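Local coordinates for protein Aln2 (Streptomyces sp. CM020, PDB 6P7L) that probably takes part in biosynthesis of the polyketide antibiotic alnumycin as a noncanonical, SnoaL-like member of the NTF2-like superfamily, at residues 56-67 with 78-88. Numbering follows the deposited sequence.
Sequences FGGFAATFVAGA and TGPEAIEAGAR
Arg88 CA sits over the centre of the Phe56 ring, 3.9 Å from the centroid, a CH-pi contact. The arginine chain bends at chi3 (-74°), bringing one face of its guanidinium against Phe56 CB, the ring and guanidinium planes being 75° apart. At the guanidinium edge, NH1 and NH2 both grip Glu84 OE2, NH1 at 2.8 Å on the anti lone pair, while a water joins Glu84 OE1 to Gly57 O. The Phe63 ring carries Ile83 CG2 over one face and has Ala67 CB at its edge; Ile83 CD1 reaches Phe63 CD2 at 3.6 Å. A branched aliphatic chain suits this place because CD1 and CG2 both lie against Phe63 while CG2 also reaches Phe59 CE2 at 3.9 Å. Where the two helices come close, small Ala60 fits, its CB 3.4 Å from Glu84 CB. Pro80 lays CG against Val64 O. Gly79, at the N-cap, has phi 94°, where a side chain would jam against the preceding carbonyl; its N donates a nearly straight 2.8 Å bond to Ala67 O. In this NTF2-like cone, helix 80-88 thus packs through an apolar middle on helix 56-60 and the chain after it, bordered by its own Glu84-Arg88 salt bridge and, at the opposite end, a backbone bond.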
loop_
_atom_site.group_PDB
_atom_site.type_symbol
_atom_site.label_atom_id
_atom_site.label_comp_id
_atom_site.label_asym_id
_atom_site.label_seq_id
_atom_site.Cartn_x
_atom_site.Cartn_y
_atom_site.Cartn_z
ATOM N N PHE A 56 -13.036 -13.905 -13.045
ATOM C CA PHE A 56 -14.084 -13.835 -12.034
ATOM C C PHE A 56 -14.341 -15.208 -11.437
ATOM O O PHE A 56 -14.634 -15.311 -10.246
ATOM C CB PHE A 56 -15.365 -13.230 -12.614
ATOM C CG PHE A 56 -15.181 -11.826 -13.118
ATOM C CD1 PHE A 56 -14.925 -10.776 -12.240
ATOM C CD2 PHE A 56 -15.217 -11.559 -14.473
ATOM C CE1 PHE A 56 -14.731 -9.493 -12.721
ATOM C CE2 PHE A 56 -15.019 -10.274 -14.932
ATOM C CZ PHE A 56 -14.771 -9.255 -14.037
ATOM N N GLY A 57 -14.184 -16.269 -12.225
ATOM C CA GLY A 57 -14.321 -17.611 -11.672
ATOM C C GLY A 57 -13.229 -17.924 -10.663
ATOM O O GLY A 57 -13.496 -18.450 -9.574
ATOM N N GLY A 58 -11.986 -17.567 -10.993
ATOM C CA GLY A 58 -10.894 -17.778 -10.061
ATOM C C GLY A 58 -11.021 -16.923 -8.815
ATOM O O GLY A 58 -10.650 -17.354 -7.723
ATOM N N PHE A 59 -11.499 -15.679 -8.965
ATOM C CA PHE A 59 -11.782 -14.841 -7.804
ATOM C C PHE A 59 -12.810 -15.502 -6.893
ATOM O O PHE A 59 -12.609 -15.629 -5.679
ATOM C CB PHE A 59 -12.279 -13.478 -8.270
ATOM C CG PHE A 59 -12.867 -12.638 -7.170
ATOM C CD1 PHE A 59 -12.043 -12.013 -6.231
ATOM C CD2 PHE A 59 -14.235 -12.494 -7.059
ATOM C CE1 PHE A 59 -12.581 -11.261 -5.250
ATOM C CE2 PHE A 59 -14.773 -11.732 -6.054
ATOM C CZ PHE A 59 -13.964 -11.117 -5.147
ATOM N N ALA A 60 -13.918 -15.952 -7.473
ATOM C CA ALA A 60 -14.977 -16.539 -6.664
ATOM C C ALA A 60 -14.539 -17.860 -6.036
ATOM O O ALA A 60 -15.008 -18.226 -4.955
ATOM C CB ALA A 60 -16.229 -16.755 -7.515
ATOM N N ALA A 61 -13.650 -18.591 -6.691
ATOM C CA ALA A 61 -13.190 -19.874 -6.159
ATOM C C ALA A 61 -12.376 -19.709 -4.887
ATOM O O ALA A 61 -12.151 -20.699 -4.166
ATOM C CB ALA A 61 -12.358 -20.602 -7.224
ATOM N N THR A 62 -11.926 -18.491 -4.595
ATOM C CA THR A 62 -11.233 -18.274 -3.339
ATOM C C THR A 62 -12.193 -18.210 -2.158
ATOM O O THR A 62 -11.733 -18.234 -1.004
ATOM C CB THR A 62 -10.397 -16.981 -3.337
ATOM O OG1 THR A 62 -11.244 -15.818 -3.360
ATOM C CG2 THR A 62 -9.380 -16.950 -4.478
ATOM N N PHE A 63 -13.510 -18.166 -2.419
ATOM C CA PHE A 63 -14.512 -18.131 -1.360
ATOM C C PHE A 63 -15.003 -19.543 -1.047
ATOM O O PHE A 63 -15.068 -20.407 -1.921
ATOM C CB PHE A 63 -15.717 -17.249 -1.762
ATOM C CG PHE A 63 -15.423 -15.784 -1.729
ATOM C CD1 PHE A 63 -14.710 -15.185 -2.762
ATOM C CD2 PHE A 63 -15.858 -14.998 -0.680
ATOM C CE1 PHE A 63 -14.405 -13.850 -2.714
ATOM C CE2 PHE A 63 -15.550 -13.641 -0.643
ATOM C CZ PHE A 63 -14.813 -13.098 -1.652
ATOM N N VAL A 64 -15.325 -19.785 0.229
ATOM C CA VAL A 64 -15.868 -21.080 0.632
ATOM C C VAL A 64 -17.361 -21.168 0.340
ATOM O O VAL A 64 -18.051 -20.175 0.123
ATOM C CB VAL A 64 -15.584 -21.374 2.115
ATOM C CG1 VAL A 64 -14.099 -21.336 2.370
ATOM C CG2 VAL A 64 -16.362 -20.423 3.013
ATOM N N ALA A 65 -17.870 -22.399 0.357
ATOM C CA ALA A 65 -19.305 -22.604 0.227
ATOM C C ALA A 65 -20.037 -21.813 1.311
ATOM O O ALA A 65 -19.598 -21.753 2.461
ATOM C CB ALA A 65 -19.657 -24.082 0.341
ATOM N N GLY A 66 -21.143 -21.188 0.940
ATOM C CA GLY A 66 -21.884 -20.379 1.899
ATOM C C GLY A 66 -21.224 -19.088 2.346
ATOM O O GLY A 66 -21.755 -18.437 3.254
ATOM N N ALA A 67 -20.127 -18.667 1.712
ATOM C CA ALA A 67 -19.493 -17.393 2.062
ATOM C C ALA A 67 -20.485 -16.244 1.894
ATOM O O ALA A 67 -21.362 -16.271 1.033
ATOM C CB ALA A 67 -18.267 -17.137 1.196
ATOM N N THR A 78 -24.649 -14.644 -1.290
ATOM C CA THR A 78 -24.341 -15.841 -0.516
ATOM C C THR A 78 -23.861 -16.934 -1.459
ATOM O O THR A 78 -24.590 -17.359 -2.363
ATOM C CB THR A 78 -25.544 -16.327 0.286
ATOM O OG1 THR A 78 -26.024 -15.233 1.063
ATOM C CG2 THR A 78 -25.145 -17.468 1.209
ATOM N N GLY A 79 -22.662 -17.420 -1.193
ATOM C CA GLY A 79 -22.090 -18.507 -1.941
ATOM C C GLY A 79 -21.221 -18.039 -3.086
ATOM O O GLY A 79 -21.415 -16.968 -3.660
ATOM N N PRO A 80 -20.232 -18.858 -3.442
ATOM C CA PRO A 80 -19.269 -18.418 -4.468
ATOM C C PRO A 80 -19.902 -18.180 -5.828
ATOM O O PRO A 80 -19.442 -17.292 -6.551
ATOM C CB PRO A 80 -18.229 -19.565 -4.515
ATOM C CG PRO A 80 -18.343 -20.251 -3.204
ATOM C CD PRO A 80 -19.796 -20.092 -2.749
ATOM N N GLU A 81 -20.926 -18.952 -6.218
ATOM C CA GLU A 81 -21.553 -18.722 -7.525
ATOM C C GLU A 81 -22.215 -17.344 -7.584
ATOM O O GLU A 81 -22.103 -16.629 -8.596
ATOM C CB GLU A 81 -22.529 -19.843 -7.854
ATOM C CG GLU A 81 -21.784 -21.183 -8.078
ATOM C CD GLU A 81 -22.607 -22.279 -8.672
ATOM O OE1 GLU A 81 -23.808 -22.062 -8.890
ATOM O OE2 GLU A 81 -22.033 -23.376 -8.924
ATOM N N ALA A 82 -22.928 -16.961 -6.524
ATOM C CA ALA A 82 -23.531 -15.630 -6.494
ATOM C C ALA A 82 -22.450 -14.553 -6.464
ATOM O O ALA A 82 -22.606 -13.485 -7.061
ATOM C CB ALA A 82 -24.455 -15.484 -5.274
ATOM N N ILE A 83 -21.354 -14.814 -5.756
ATOM C CA ILE A 83 -20.266 -13.848 -5.681
ATOM C C ILE A 83 -19.610 -13.680 -7.050
ATOM O O ILE A 83 -19.267 -12.555 -7.463
ATOM C CB ILE A 83 -19.267 -14.306 -4.601
ATOM C CG1 ILE A 83 -19.911 -14.201 -3.198
ATOM C CG2 ILE A 83 -17.998 -13.485 -4.611
ATOM C CD1 ILE A 83 -19.154 -14.903 -2.088
ATOM N N GLU A 84 -19.433 -14.780 -7.787
ATOM C CA GLU A 84 -18.889 -14.646 -9.137
ATOM C C GLU A 84 -19.810 -13.796 -10.009
ATOM O O GLU A 84 -19.360 -12.888 -10.729
ATOM C CB GLU A 84 -18.670 -16.014 -9.803
ATOM C CG GLU A 84 -18.022 -15.858 -11.158
ATOM C CD GLU A 84 -17.955 -17.152 -11.988
ATOM O OE1 GLU A 84 -17.644 -18.216 -11.400
ATOM O OE2 GLU A 84 -18.178 -17.087 -13.225
ATOM N N ALA A 85 -21.110 -14.104 -9.994
ATOM C CA ALA A 85 -22.047 -13.349 -10.808
ATOM C C ALA A 85 -22.051 -11.866 -10.415
ATOM O O ALA A 85 -22.139 -10.979 -11.280
ATOM C CB ALA A 85 -23.448 -13.950 -10.663
ATOM N N GLY A 86 -22.007 -11.574 -9.115
ATOM C CA GLY A 86 -22.007 -10.180 -8.684
ATOM C C GLY A 86 -20.745 -9.437 -9.089
ATOM O O GLY A 86 -20.785 -8.251 -9.472
ATOM N N ALA A 87 -19.602 -10.113 -8.993
ATOM C CA ALA A 87 -18.342 -9.496 -9.371
ATOM C C ALA A 87 -18.300 -9.196 -10.862
ATOM O O ALA A 87 -17.853 -8.115 -11.275
ATOM C CB ALA A 87 -17.173 -10.397 -8.969
ATOM N N ARG A 88 -18.752 -10.143 -11.685
ATOM C CA ARG A 88 -18.804 -9.909 -13.120
ATOM C C ARG A 88 -19.737 -8.747 -13.450
ATOM O O ARG A 88 -19.403 -7.880 -14.270
ATOM C CB ARG A 88 -19.258 -11.191 -13.825
ATOM C CG ARG A 88 -19.371 -11.050 -15.307
ATOM C CD ARG A 88 -19.643 -12.424 -15.950
ATOM N NE ARG A 88 -18.458 -13.277 -15.964
ATOM C CZ ARG A 88 -18.291 -14.349 -15.199
ATOM N NH1 ARG A 88 -19.240 -14.715 -14.354
ATOM N NH2 ARG A 88 -17.177 -15.062 -15.294
HETATM O O HOH W 1 -15.591 -20.084 -10.144
#